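Mannan endo-1,4-beta-mannosidase (Bacillus subtilis, PDB 3CBW) catalyses the random endo-hydrolysis of beta-1,4-mannosidic linkages in mannan, galactomannan and glucomannan, and takes part in glucomannan degradation. Local coordinates at residues 47-52 with 305-310; 59-64 with 313-318; 276-281 with 285-290; 157-162 with 169-174. The protein carries 3 engineered substitutions. All coordinates share one frame; numbering follows the deposited sequence. Where two conformers were deposited one is given.

Contact 1. Residues 47-52 with 305-310; sequences GGYSHD and LAWNDE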
loop_
_atom_site.group_PDB
_atom_site.type_symbol
_atom_site.label_atom_id
_atom_site.label_comp_id
_atom_site.label_asym_id
_atom_site.label_seq_id
_atom_site.Cartn_x
_atom_site.Cartn_y
_atom_site.Cartn_z
ATOM N N GLY A 47 -10.070 -1.075 4.363
ATOM C CA GLY A 47 -11.459 -0.702 4.596
ATOM C C GLY A 47 -12.383 -0.984 3.431
ATOM O O GLY A 47 -13.603 -0.969 3.609
ATOM N N GLY A 48 -11.819 -1.195 2.234
ATOM C CA GLY A 48 -12.607 -1.530 1.054
ATOM C C GLY A 48 -12.370 -0.609 -0.130
ATOM O O GLY A 48 -11.512 0.282 -0.096
ATOM N N TYR A 49 -13.158 -0.838 -1.176
ATOM C CA TYR A 49 -13.099 -0.083 -2.428
ATOM C C TYR A 49 -14.084 1.068 -2.388
ATOM O O TYR A 49 -15.264 0.883 -2.037
ATOM C CB TYR A 49 -13.435 -1.006 -3.620
ATOM C CG TYR A 49 -12.385 -2.063 -3.831
ATOM C CD1 TYR A 49 -11.287 -1.809 -4.656
ATOM C CD2 TYR A 49 -12.466 -3.299 -3.185
ATOM C CE1 TYR A 49 -10.287 -2.761 -4.834
ATOM C CE2 TYR A 49 -11.466 -4.255 -3.357
ATOM C CZ TYR A 49 -10.387 -3.967 -4.180
ATOM O OH TYR A 49 -9.407 -4.905 -4.349
ATOM N N SER A 50 -13.617 2.253 -2.762
ATOM C CA SER A 50 -14.438 3.462 -2.634
ATOM C C SER A 50 -15.793 3.320 -3.351
ATOM O O SER A 50 -15.867 2.787 -4.462
ATOM C CB SER A 50 -13.665 4.662 -3.166
ATOM O OG SER A 50 -14.290 5.875 -2.781
ATOM N N HIS A 51 -16.844 3.810 -2.684
ATOM C CA HIS A 51 -18.252 3.649 -3.095
ATOM C C HIS A 51 -18.554 2.281 -3.701
ATOM O O HIS A 51 -19.005 2.157 -4.840
ATOM C CB HIS A 51 -18.722 4.757 -4.026
ATOM C CG HIS A 51 -20.214 4.829 -4.127
ATOM N ND1 HIS A 51 -20.910 4.392 -5.235
ATOM C CD2 HIS A 51 -21.144 5.225 -3.227
ATOM C CE1 HIS A 51 -22.205 4.550 -5.024
ATOM N NE2 HIS A 51 -22.375 5.043 -3.809
ATOM N N ASP A 52 -18.297 1.254 -2.914
ATOM C CA ASP A 52 -18.505 -0.115 -3.354
ATOM C C ASP A 52 -18.522 -0.953 -2.093
ATOM O O ASP A 52 -19.576 -1.469 -1.695
ATOM C CB ASP A 52 -17.403 -0.560 -4.338
ATOM C CG ASP A 52 -17.462 -2.042 -4.653
ATOM O OD1 ASP A 52 -18.547 -2.656 -4.549
ATOM O OD2 ASP A 52 -16.406 -2.605 -4.991
ATOM N N LEU A 305 -0.760 -4.455 7.026
ATOM C CA LEU A 305 -2.105 -4.079 6.599
ATOM C C LEU A 305 -2.851 -5.350 6.250
ATOM O O LEU A 305 -2.621 -5.944 5.195
ATOM C CB LEU A 305 -2.077 -3.122 5.392
ATOM C CG LEU A 305 -3.450 -2.608 4.935
ATOM C CD1 LEU A 305 -3.699 -1.236 5.483
ATOM C CD2 LEU A 305 -3.605 -2.601 3.407
ATOM N N ALA A 306 -3.682 -5.803 7.173
ATOM C CA ALA A 306 -4.467 -6.998 6.938
ATOM C C ALA A 306 -5.635 -6.659 6.040
ATOM O O ALA A 306 -6.211 -5.571 6.138
ATOM C CB ALA A 306 -4.941 -7.593 8.250
ATOM N N TRP A 307 -5.990 -7.578 5.154
ATOM C CA TRP A 307 -7.125 -7.319 4.275
ATOM C C TRP A 307 -8.451 -7.453 5.042
ATOM O O TRP A 307 -8.466 -7.766 6.233
ATOM C CB TRP A 307 -7.067 -8.220 3.042
ATOM C CG TRP A 307 -7.489 -7.548 1.760
ATOM C CD1 TRP A 307 -8.566 -7.873 0.966
ATOM C CD2 TRP A 307 -6.838 -6.439 1.115
ATOM N NE1 TRP A 307 -8.617 -7.032 -0.123
ATOM C CE2 TRP A 307 -7.565 -6.156 -0.066
ATOM C CE3 TRP A 307 -5.711 -5.659 1.421
ATOM C CZ2 TRP A 307 -7.203 -5.128 -0.944
ATOM C CZ3 TRP A 307 -5.364 -4.620 0.546
ATOM C CH2 TRP A 307 -6.106 -4.378 -0.625
ATOM N N ASN A 308 -9.557 -7.148 4.377
ATOM C CA ASN A 308 -10.876 -7.189 5.019
ATOM C C ASN A 308 -11.575 -8.524 4.756
ATOM O O ASN A 308 -10.912 -9.510 4.411
ATOM C CB ASN A 308 -11.733 -5.987 4.585
ATOM C CG ASN A 308 -12.042 -5.980 3.095
ATOM O OD1 ASN A 308 -11.462 -6.729 2.308
ATOM N ND2 ASN A 308 -12.969 -5.119 2.699
ATOM N N ASP A 309 -12.899 -8.552 4.923
ATOM C CA ASP A 309 -13.708 -9.749 4.669
ATOM C C ASP A 309 -13.122 -10.985 5.365
ATOM O O ASP A 309 -12.789 -10.903 6.545
ATOM C CB ASP A 309 -13.917 -9.941 3.161
ATOM C CG ASP A 309 -14.625 -8.752 2.511
ATOM O OD1 ASP A 309 -15.290 -7.966 3.226
ATOM O OD2 ASP A 309 -14.521 -8.610 1.279
ATOM N N GLU A 310 -12.987 -12.108 4.661
ATOM C CA GLU A 310 -12.531 -13.353 5.303
ATOM C C GLU A 310 -11.062 -13.332 5.755
ATOM O O GLU A 310 -10.637 -14.185 6.544
ATOM C CB GLU A 310 -12.820 -14.580 4.420
ATOM C CG GLU A 310 -12.109 -14.586 3.077
ATOM C CD GLU A 310 -12.956 -14.010 1.945
ATOM O OE1 GLU A 310 -12.800 -14.493 0.802
ATOM O OE2 GLU A 310 -13.781 -13.095 2.192
HETATM O O HOH W 1 -9.675 -7.124 -2.857
#
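Tyr49 and Trp307 form a buried, water-bridged aromatic contact at the C-terminal ends of two parallel barrel strands, 41-49 and 301-306. These are the first and eighth strands of the (beta/alpha)8 barrel of family 26 glycosyl hydrolases. No direct hydrogen bond crosses between the segments. Instead, water 1 lies 2.7 Å from Tyr49 OH, at the ring edge and in the ring plane. The same water accepts from the indole N-H, with 2.9 Å between its oxygen and Trp307 NE1. The two side chains cross at about a right angle. The phenol tip comes up at the edge of the indole, near its plane, and Tyr49 OH is 4.1 Å from Trp307 CZ2. Tyr49 gets there with CG anti to its own carbonyl carbon (chi1 -67°). Beside this pair, Asn308 reaches back to the Gly47-Gly48 backbone at the end of the first strand. Its ND2 lies 4.0 Å from Gly48 CA. At the Gly48 phi of 126° a CB would run into the carbonyl oxygen of Gly47, and glycine avoids this. Phe46 stacks on Trp307, and Tyr49 meets His114 edge-to-face. Trp307, Asn308 and His114 are assigned to substrate binding by similarity. Trp307 also lies about 3 Å from Glu275, the probable nucleophile, between nearest side-chain atoms. The contact therefore lines the probable sugar-binding cleft. Apolar touching is slight. The water links the phenol OH and the indole N-H, so both polar groups are satisfied without touching each other.

Contact 2. Residues 59-64 with 313-318; sequences ADRIRS and AAVNKG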
loop_
_atom_site.group_PDB
_atom_site.type_symbol
_atom_site.label_atom_id
_atom_site.label_comp_id
_atom_site.label_asym_id
_atom_site.label_seq_id
_atom_site.Cartn_x
_atom_site.Cartn_y
_atom_site.Cartn_z
ATOM N N ALA A 59 -12.813 -1.248 10.532
ATOM C CA ALA A 59 -12.215 -0.654 11.731
ATOM C C ALA A 59 -13.074 -0.905 12.966
ATOM O O ALA A 59 -12.561 -1.240 14.026
ATOM C CB ALA A 59 -11.995 0.836 11.538
ATOM N N ASP A 60 -14.391 -0.757 12.810
ATOM C CA ASP A 60 -15.302 -0.896 13.939
ATOM C C ASP A 60 -15.373 -2.339 14.459
ATOM O O ASP A 60 -15.442 -2.551 15.673
ATOM C CB ASP A 60 -16.691 -0.342 13.587
ATOM C CG ASP A 60 -16.694 1.177 13.394
ATOM O OD1 ASP A 60 -15.768 1.854 13.895
ATOM O OD2 ASP A 60 -17.629 1.704 12.754
ATOM N N ARG A 61 -15.317 -3.313 13.545
ATOM C CA ARG A 61 -15.296 -4.748 13.893
ATOM C C ARG A 61 -14.026 -5.122 14.638
ATOM O O ARG A 61 -14.062 -5.925 15.561
ATOM C CB ARG A 61 -15.391 -5.640 12.647
ATOM C CG ARG A 61 -16.780 -5.891 12.105
ATOM C CD ARG A 61 -16.821 -7.166 11.244
ATOM N NE ARG A 61 -15.631 -7.361 10.404
ATOM C CZ ARG A 61 -15.458 -8.388 9.571
ATOM N NH1 ARG A 61 -16.395 -9.321 9.446
ATOM N NH2 ARG A 61 -14.350 -8.482 8.848
ATOM N N ILE A 62 -12.893 -4.558 14.214
ATOM C CA ILE A 62 -11.631 -4.805 14.901
ATOM C C ILE A 62 -11.686 -4.236 16.321
ATOM O O ILE A 62 -11.248 -4.871 17.283
ATOM C CB ILE A 62 -10.440 -4.229 14.095
ATOM C CG1 ILE A 62 -10.281 -5.009 12.784
ATOM C CG2 ILE A 62 -9.165 -4.266 14.923
ATOM C CD1 ILE A 62 -9.439 -4.320 11.749
ATOM N N ARG A 63 -12.262 -3.044 16.447
ATOM C CA ARG A 63 -12.425 -2.432 17.755
ATOM C C ARG A 63 -13.388 -3.216 18.657
ATOM O O ARG A 63 -13.130 -3.365 19.848
ATOM C CB ARG A 63 -12.844 -0.969 17.622
ATOM C CG ARG A 63 -12.799 -0.214 18.940
ATOM C CD ARG A 63 -12.963 1.285 18.749
ATOM N NE ARG A 63 -13.230 1.992 20.001
ATOM C CZ ARG A 63 -12.313 2.328 20.908
ATOM N NH1 ARG A 63 -11.030 2.023 20.736
ATOM N NH2 ARG A 63 -12.688 2.976 22.006
ATOM N N SER A 64 -14.476 -3.721 18.077
ATOM C CA SER A 64 -15.416 -4.541 18.835
ATOM C C SER A 64 -14.774 -5.848 19.288
ATOM O O SER A 64 -15.063 -6.335 20.389
ATOM C CB SER A 64 -16.673 -4.813 18.017
ATOM O OG SER A 64 -17.394 -3.614 17.823
ATOM N N ALA A 313 -8.487 -9.449 10.433
ATOM C CA ALA A 313 -8.055 -9.792 11.782
ATOM C C ALA A 313 -9.262 -10.087 12.672
ATOM O O ALA A 313 -9.207 -10.977 13.510
ATOM C CB ALA A 313 -7.234 -8.667 12.377
ATOM N N ALA A 314 -10.361 -9.354 12.473
ATOM C CA ALA A 314 -11.519 -9.476 13.360
ATOM C C ALA A 314 -12.145 -10.870 13.383
ATOM O O ALA A 314 -12.690 -11.283 14.412
ATOM C CB ALA A 314 -12.575 -8.428 13.026
ATOM N N VAL A 315 -12.059 -11.589 12.264
ATOM C CA VAL A 315 -12.747 -12.886 12.124
ATOM C C VAL A 315 -11.783 -14.070 12.129
ATOM O O VAL A 315 -12.186 -15.217 11.919
ATOM C CB VAL A 315 -13.640 -12.930 10.859
ATOM C CG1 VAL A 315 -14.647 -11.783 10.881
ATOM C CG2 VAL A 315 -12.801 -12.897 9.581
ATOM N N ASN A 316 -10.501 -13.791 12.347
ATOM C CA ASN A 316 -9.505 -14.845 12.366
ATOM C C ASN A 316 -8.947 -15.017 13.759
ATOM O O ASN A 316 -9.030 -14.110 14.591
ATOM C CB ASN A 316 -8.395 -14.537 11.355
ATOM C CG ASN A 316 -8.768 -14.946 9.951
ATOM O OD1 ASN A 316 -8.733 -16.131 9.612
ATOM N ND2 ASN A 316 -9.145 -13.973 9.123
ATOM N N LYS A 317 -8.386 -16.188 14.045
ATOM C CA LYS A 317 -7.880 -16.395 15.393
ATOM C C LYS A 317 -6.661 -15.511 15.697
ATOM O O LYS A 317 -5.937 -15.078 14.791
ATOM C CB LYS A 317 -7.696 -17.887 15.732
ATOM C CG LYS A 317 -6.430 -18.562 15.333
ATOM C CD LYS A 317 -6.413 -20.035 15.811
ATOM C CE LYS A 317 -7.387 -20.908 15.017
ATOM N NZ LYS A 317 -7.414 -22.351 15.457
ATOM N N GLY A 318 -6.496 -15.189 16.971
ATOM C CA GLY A 318 -5.347 -14.418 17.431
ATOM C C GLY A 318 -5.461 -12.909 17.292
ATOM O O GLY A 318 -4.481 -12.200 17.504
#
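Val315 lies over one face of the Arg61 guanidinium, and the two side chains cross at a slant. The touching branch is CG1, 3.3 Å from Arg61 NH1 and 3.7 Å from Arg61 CZ, a close approach of a methyl to a flat charged group. Arg61 bends at chi3 (-39°), and this turn brings its end round to the valine. The charge itself is paired on its own helix, where Arg61 NH2 makes a salt bridge with Glu58. That bond probably limits the rotation of the guanidinium and so keeps its face turned to the methyl. Ala314 points its CB toward the helix and meets three groups there. It is 4.0 Å from Arg61 CB, 4.1 Å from Ile62 CG1 and 3.9 Å from the carbonyl oxygen Arg61 O. The backbones are near each other at this point, with Ile62 CA and Ala314 CA 4.9 Å apart. A small side chain suits so narrow a gap. The helix is 57-66, which follows the first strand of the TIM barrel. The other segment belongs to the loop that leaves the eighth strand, 301-306, and leads to helix 319-324. The contact thus bridges the seam where the barrel closes, between the helix after the first strand and the loop after the eighth. Ile62 and Ala313 both also touch Tyr323 of helix 319-324, which extends the apolar side of the contact. Asn316 ND2 braces the loop from within, donating to Glu310 O and Ser312 O.

Contact 3. Residues 276-281 with 285-290; sequences VGPQTA and FDYSLF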
loop_
_atom_site.group_PDB
_atom_site.type_symbol
_atom_site.label_atom_id
_atom_site.label_comp_id
_atom_site.label_asym_id
_atom_site.label_seq_id
_atom_site.Cartn_x
_atom_site.Cartn_y
_atom_site.Cartn_z
ATOM N N VAL A 276 -1.550 -8.393 4.127
ATOM C CA VAL A 276 -1.421 -9.702 4.768
ATOM C C VAL A 276 -2.784 -10.356 4.866
ATOM O O VAL A 276 -3.800 -9.690 5.048
ATOM C CB VAL A 276 -0.730 -9.634 6.180
ATOM C CG1 VAL A 276 -1.434 -8.721 7.111
ATOM C CG2 VAL A 276 -0.643 -11.012 6.836
ATOM N N GLY A 277 -2.796 -11.671 4.733
ATOM C CA GLY A 277 -3.959 -12.441 5.116
ATOM C C GLY A 277 -3.743 -13.911 4.882
ATOM O O GLY A 277 -2.728 -14.330 4.315
ATOM N N PRO A 278 -4.708 -14.723 5.329
ATOM C CA PRO A 278 -4.672 -16.149 5.069
ATOM C C PRO A 278 -4.725 -16.474 3.583
ATOM O O PRO A 278 -5.470 -15.844 2.823
ATOM C CB PRO A 278 -5.922 -16.678 5.786
ATOM C CG PRO A 278 -6.757 -15.510 6.078
ATOM C CD PRO A 278 -5.866 -14.319 6.144
ATOM N N GLN A 279 -3.928 -17.451 3.170
ATOM C CA GLN A 279 -3.970 -17.912 1.783
ATOM C C GLN A 279 -5.305 -18.601 1.491
ATOM O O GLN A 279 -5.889 -18.404 0.424
ATOM C CB GLN A 279 -2.793 -18.839 1.478
ATOM C CG GLN A 279 -2.662 -19.233 0.013
ATOM C CD GLN A 279 -1.363 -19.958 -0.266
ATOM O OE1 GLN A 279 -1.112 -21.042 0.271
ATOM N NE2 GLN A 279 -0.522 -19.361 -1.104
ATOM N N THR A 280 -5.781 -19.389 2.451
ATOM C CA THR A 280 -7.078 -20.056 2.338
ATOM C C THR A 280 -7.875 -19.924 3.637
ATOM O O THR A 280 -7.301 -19.861 4.728
ATOM C CB THR A 280 -6.926 -21.558 1.988
ATOM O OG1 THR A 280 -6.188 -22.224 3.019
ATOM C CG2 THR A 280 -6.210 -21.750 0.655
ATOM N N ALA A 281 -9.198 -19.885 3.512
ATOM C CA ALA A 281 -10.083 -19.888 4.673
ATOM C C ALA A 281 -10.229 -21.318 5.190
ATOM O O ALA A 281 -11.023 -22.103 4.663
ATOM C CB ALA A 281 -11.437 -19.295 4.310
ATOM N N PHE A 285 -5.528 -20.308 10.218
ATOM C CA PHE A 285 -4.730 -19.079 10.250
ATOM C C PHE A 285 -4.777 -18.427 11.621
ATOM O O PHE A 285 -5.836 -18.330 12.223
ATOM C CB PHE A 285 -5.192 -18.081 9.187
ATOM C CG PHE A 285 -4.231 -16.944 8.974
ATOM C CD1 PHE A 285 -3.166 -17.075 8.080
ATOM C CD2 PHE A 285 -4.388 -15.749 9.660
ATOM C CE1 PHE A 285 -2.281 -16.025 7.867
ATOM C CE2 PHE A 285 -3.496 -14.699 9.471
ATOM C CZ PHE A 285 -2.441 -14.833 8.564
ATOM N N ASP A 286 -3.626 -17.974 12.109
ATOM C CA ASP A 286 -3.542 -17.384 13.435
ATOM C C ASP A 286 -2.683 -16.120 13.413
ATOM O O ASP A 286 -1.454 -16.191 13.245
ATOM C CB ASP A 286 -2.975 -18.415 14.425
ATOM C CG ASP A 286 -3.114 -17.991 15.882
ATOM O OD1 ASP A 286 -3.164 -16.774 16.177
ATOM O OD2 ASP A 286 -3.157 -18.893 16.755
ATOM N N TYR A 287 -3.323 -14.968 13.606
ATOM C CA TYR A 287 -2.608 -13.695 13.578
ATOM C C TYR A 287 -1.608 -13.552 14.727
ATOM O O TYR A 287 -0.669 -12.766 14.626
ATOM C CB TYR A 287 -3.573 -12.501 13.524
ATOM C CG TYR A 287 -3.995 -12.123 12.113
ATOM C CD1 TYR A 287 -3.113 -11.448 11.265
ATOM C CD2 TYR A 287 -5.267 -12.438 11.620
ATOM C CE1 TYR A 287 -3.478 -11.088 9.966
ATOM C CE2 TYR A 287 -5.646 -12.075 10.315
ATOM C CZ TYR A 287 -4.738 -11.412 9.499
ATOM O OH TYR A 287 -5.078 -11.060 8.211
ATOM N N SER A 288 -1.790 -14.312 15.810
ATOM C CA SER A 288 -0.814 -14.277 16.909
ATOM C C SER A 288 0.535 -14.842 16.473
ATOM O O SER A 288 1.582 -14.386 16.937
ATOM C CB SER A 288 -1.329 -14.995 18.166
ATOM O OG SER A 288 -1.354 -16.397 17.999
ATOM N N LEU A 289 0.503 -15.810 15.559
ATOM C CA LEU A 289 1.725 -16.372 14.999
ATOM C C LEU A 289 2.411 -15.398 14.051
ATOM O O LEU A 289 3.630 -15.402 13.925
ATOM C CB LEU A 289 1.450 -17.710 14.305
ATOM C CG LEU A 289 0.948 -18.814 15.248
ATOM C CD1 LEU A 289 0.454 -20.007 14.452
ATOM C CD2 LEU A 289 2.035 -19.217 16.262
ATOM N N PHE A 290 1.618 -14.576 13.372
ATOM C CA PHE A 290 2.176 -13.559 12.467
ATOM C C PHE A 290 2.977 -12.501 13.235
ATOM O O PHE A 290 4.103 -12.170 12.854
ATOM C CB PHE A 290 1.049 -12.923 11.648
ATOM C CG PHE A 290 1.485 -11.760 10.799
ATOM C CD1 PHE A 290 2.429 -11.929 9.781
ATOM C CD2 PHE A 290 0.919 -10.501 10.985
ATOM C CE1 PHE A 290 2.820 -10.849 8.980
ATOM C CE2 PHE A 290 1.304 -9.426 10.195
ATOM C CZ PHE A 290 2.249 -9.603 9.189
HETATM O O HOH W 2 -7.348 -20.261 7.918
#
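The Pro278 ring lies flat over one face of the Phe285 phenyl. Pro278 CD is 4.0 Å from the Phe285 ring centroid and 6° off the ring normal, a CH-pi contact. Pro278 CB sits 3.6 Å from Phe285 CD1, so the proline covers the ring from rim to centre. The Val276 methyl CG2 is a bump. It stands over the centre of the Phe290 ring, 4.0 Å from the centroid and 13° off the normal. Phe290 holds CG anti to its backbone N (chi1 173°), which sends the ring to meet the valine coming from the opposite direction. Between these pairs Tyr287 pushes its OH into the notch left by Gly277, 3.6 Å from Gly277 CA. That hydroxyl is hydrogen-bonded to Trp311 O. Phe285 turns its edge to the face of Tyr287, with CE2 over the ring centre. The contact joins strand 271-278 to the first turn of helix 287-297 and the loop leading into it, within a beta-alpha-beta unit. Asp286 OD1 caps the helix, accepting from Ser288 N. No direct hydrogen bond crosses, though water 2 bridges Thr280 O and Phe285 N. The chemistry is chiefly apolar and CH-pi, which implies that fit of shape does most of the joining.

Contact 4. Residues 157-162 with 169-174; sequences DGLQEL and VLFRPL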
loop_
_atom_site.group_PDB
_atom_site.type_symbol
_atom_site.label_atom_id
_atom_site.label_comp_id
_atom_site.label_asym_id
_atom_site.label_seq_id
_atom_site.Cartn_x
_atom_site.Cartn_y
_atom_site.Cartn_z
ATOM N N ASP A 157 -6.933 14.329 -8.536
ATOM C CA ASP A 157 -7.972 15.224 -8.006
ATOM C C ASP A 157 -8.390 14.750 -6.615
ATOM O O ASP A 157 -8.579 15.552 -5.702
ATOM C CB ASP A 157 -9.201 15.259 -8.918
ATOM C CG ASP A 157 -8.955 15.957 -10.255
ATOM O OD1 ASP A 157 -7.908 16.601 -10.464
ATOM O OD2 ASP A 157 -9.864 15.854 -11.114
ATOM N N GLY A 158 -8.535 13.436 -6.449
ATOM C CA GLY A 158 -8.876 12.881 -5.143
ATOM C C GLY A 158 -7.765 13.104 -4.135
ATOM O O GLY A 158 -8.014 13.525 -3.010
ATOM N N LEU A 159 -6.533 12.833 -4.533
ATOM C CA LEU A 159 -5.404 13.001 -3.611
ATOM C C LEU A 159 -5.239 14.454 -3.152
ATOM O O LEU A 159 -4.890 14.723 -1.991
ATOM C CB LEU A 159 -4.105 12.449 -4.201
ATOM C CG LEU A 159 -4.118 10.937 -4.464
ATOM C CD1 LEU A 159 -2.874 10.523 -5.211
ATOM C CD2 LEU A 159 -4.248 10.148 -3.185
ATOM N N GLN A 160 -5.542 15.396 -4.042
ATOM C CA GLN A 160 -5.444 16.810 -3.707
ATOM C C GLN A 160 -6.337 17.175 -2.526
ATOM O O GLN A 160 -5.970 18.015 -1.716
ATOM C CB GLN A 160 -5.839 17.640 -4.930
ATOM C CG GLN A 160 -5.775 19.133 -4.725
ATOM C CD GLN A 160 -4.368 19.625 -4.583
ATOM O OE1 GLN A 160 -3.490 19.263 -5.371
ATOM N NE2 GLN A 160 -4.135 20.469 -3.581
ATOM N N GLU A 161 -7.504 16.537 -2.434
ATOM C CA GLU A 161 -8.422 16.824 -1.337
ATOM C C GLU A 161 -7.754 16.545 0.019
ATOM O O GLU A 161 -7.883 17.314 0.969
ATOM C CB GLU A 161 -9.712 16.022 -1.485
ATOM C CG GLU A 161 -10.734 16.397 -0.437
ATOM C CD GLU A 161 -12.027 15.621 -0.536
ATOM O OE1 GLU A 161 -12.146 14.695 -1.382
ATOM O OE2 GLU A 161 -12.926 15.954 0.263
ATOM N N LEU A 162 -7.004 15.450 0.098
ATOM C CA LEU A 162 -6.289 15.098 1.324
ATOM C C LEU A 162 -5.124 16.055 1.568
ATOM O O LEU A 162 -4.890 16.473 2.704
ATOM C CB LEU A 162 -5.800 13.643 1.260
ATOM C CG LEU A 162 -6.887 12.615 0.895
ATOM C CD1 LEU A 162 -6.274 11.274 0.546
ATOM C CD2 LEU A 162 -7.920 12.465 1.972
ATOM N N VAL A 169 -0.307 10.453 3.211
ATOM C CA VAL A 169 -0.937 9.257 2.656
ATOM C C VAL A 169 0.129 8.249 2.262
ATOM O O VAL A 169 1.071 8.589 1.540
ATOM C CB VAL A 169 -1.748 9.605 1.375
ATOM C CG1 VAL A 169 -2.283 8.351 0.665
ATOM C CG2 VAL A 169 -2.877 10.558 1.702
ATOM N N LEU A 170 -0.040 7.012 2.722
ATOM C CA LEU A 170 0.765 5.899 2.241
ATOM C C LEU A 170 0.183 5.509 0.884
ATOM O O LEU A 170 -0.914 4.954 0.808
ATOM C CB LEU A 170 0.668 4.743 3.228
ATOM C CG LEU A 170 1.273 4.984 4.613
ATOM C CD1 LEU A 170 0.850 3.910 5.616
ATOM C CD2 LEU A 170 2.794 5.081 4.538
ATOM N N PHE A 171 0.912 5.828 -0.184
ATOM C CA PHE A 171 0.403 5.660 -1.555
ATOM C C PHE A 171 1.116 4.478 -2.180
ATOM O O PHE A 171 2.348 4.482 -2.314
ATOM C CB PHE A 171 0.638 6.937 -2.358
ATOM C CG PHE A 171 0.066 6.903 -3.744
ATOM C CD1 PHE A 171 -1.299 6.749 -3.939
ATOM C CD2 PHE A 171 0.886 7.077 -4.853
ATOM C CE1 PHE A 171 -1.843 6.729 -5.212
ATOM C CE2 PHE A 171 0.349 7.078 -6.140
ATOM C CZ PHE A 171 -1.020 6.899 -6.326
ATOM N N ARG A 172 0.344 3.450 -2.511
ATOM C CA ARG A 172 0.912 2.170 -2.908
ATOM C C ARG A 172 0.370 1.766 -4.280
ATOM O O ARG A 172 -0.529 0.943 -4.365
ATOM C CB ARG A 172 0.573 1.125 -1.836
ATOM C CG ARG A 172 1.175 -0.255 -2.071
ATOM C CD ARG A 172 0.877 -1.168 -0.892
ATOM N NE ARG A 172 -0.541 -1.490 -0.730
ATOM C CZ ARG A 172 -1.131 -2.602 -1.144
ATOM N NH1 ARG A 172 -0.446 -3.546 -1.770
ATOM N NH2 ARG A 172 -2.418 -2.774 -0.933
ATOM N N PRO A 173 0.934 2.336 -5.359
ATOM C CA PRO A 173 0.468 2.052 -6.716
ATOM C C PRO A 173 1.163 0.828 -7.317
ATOM O O PRO A 173 2.292 0.496 -6.936
ATOM C CB PRO A 173 0.908 3.291 -7.479
ATOM C CG PRO A 173 2.227 3.658 -6.833
ATOM C CD PRO A 173 2.035 3.327 -5.356
ATOM N N LEU A 174 0.501 0.174 -8.272
ATOM C CA LEU A 174 1.158 -0.832 -9.120
ATOM C C LEU A 174 1.774 -1.958 -8.301
ATOM O O LEU A 174 2.906 -2.390 -8.541
ATOM C CB LEU A 174 2.212 -0.180 -10.014
ATOM C CG LEU A 174 1.761 0.968 -10.913
ATOM C CD1 LEU A 174 2.975 1.547 -11.606
ATOM C CD2 LEU A 174 0.723 0.521 -11.929
#
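The Phe171 ring carries Leu159 over one face. The touching atom is Leu159 CD1, 3.9 Å from Phe171 CE1, and the two side chains cross at about a right angle. Trp222 of strand 220-224 meets the same phenyl edge-to-face. With chi1 at -176°, CG of Phe171 lies opposite the backbone N, and the ring extends toward the helix. A second pair is purely aliphatic. Leu162 CD1 lies 3.7 Å from Val169 CG2, again with the side chains nearly perpendicular. The segments share no hydrogen bond, and the four touching side chains are all buried. Leu159 and Leu162 are three residues apart on one side of helix 143-163, and Val169 and Phe171 are two apart on one face of strand 169-172. This is helix-on-strand packing in a TIM barrel. Helix 143-163 lies on the connection from strand 108-114 to its parallel neighbour 169-172, and both leucines also touch Ile111 of the earlier strand. Val169 and Phe171 make the helix-facing side of their strand apolar. Arg172 points the other way, into the barrel, where it makes salt bridges with Asp249 and with Glu275, the probable nucleophile.

How the contacts relate
All four contacts belong to one (beta/alpha)8 barrel. Contacts 1, 3 and 4 reach its parallel sheet, and contact 2 lies at its closing seam. Along the chain, contact 4 closes before contact 3 opens. Both fall between the two halves of contact 1 and of contact 2, which interleave. Contacts 1, 2 and 3 cluster, with centres 13 to 16 Å apart. Backbone bonds tie Val276 to Leu305 and Trp307, and Lys317 to Tyr287. Contact 4 is about 28 Å from contact 3, centre to centre. It still meets contact 1 where Arg172 packs on Trp307. Contacts 1 and 4 thus approach the probable active site from different strands, while contacts 2 and 3 pack helices and loops around it.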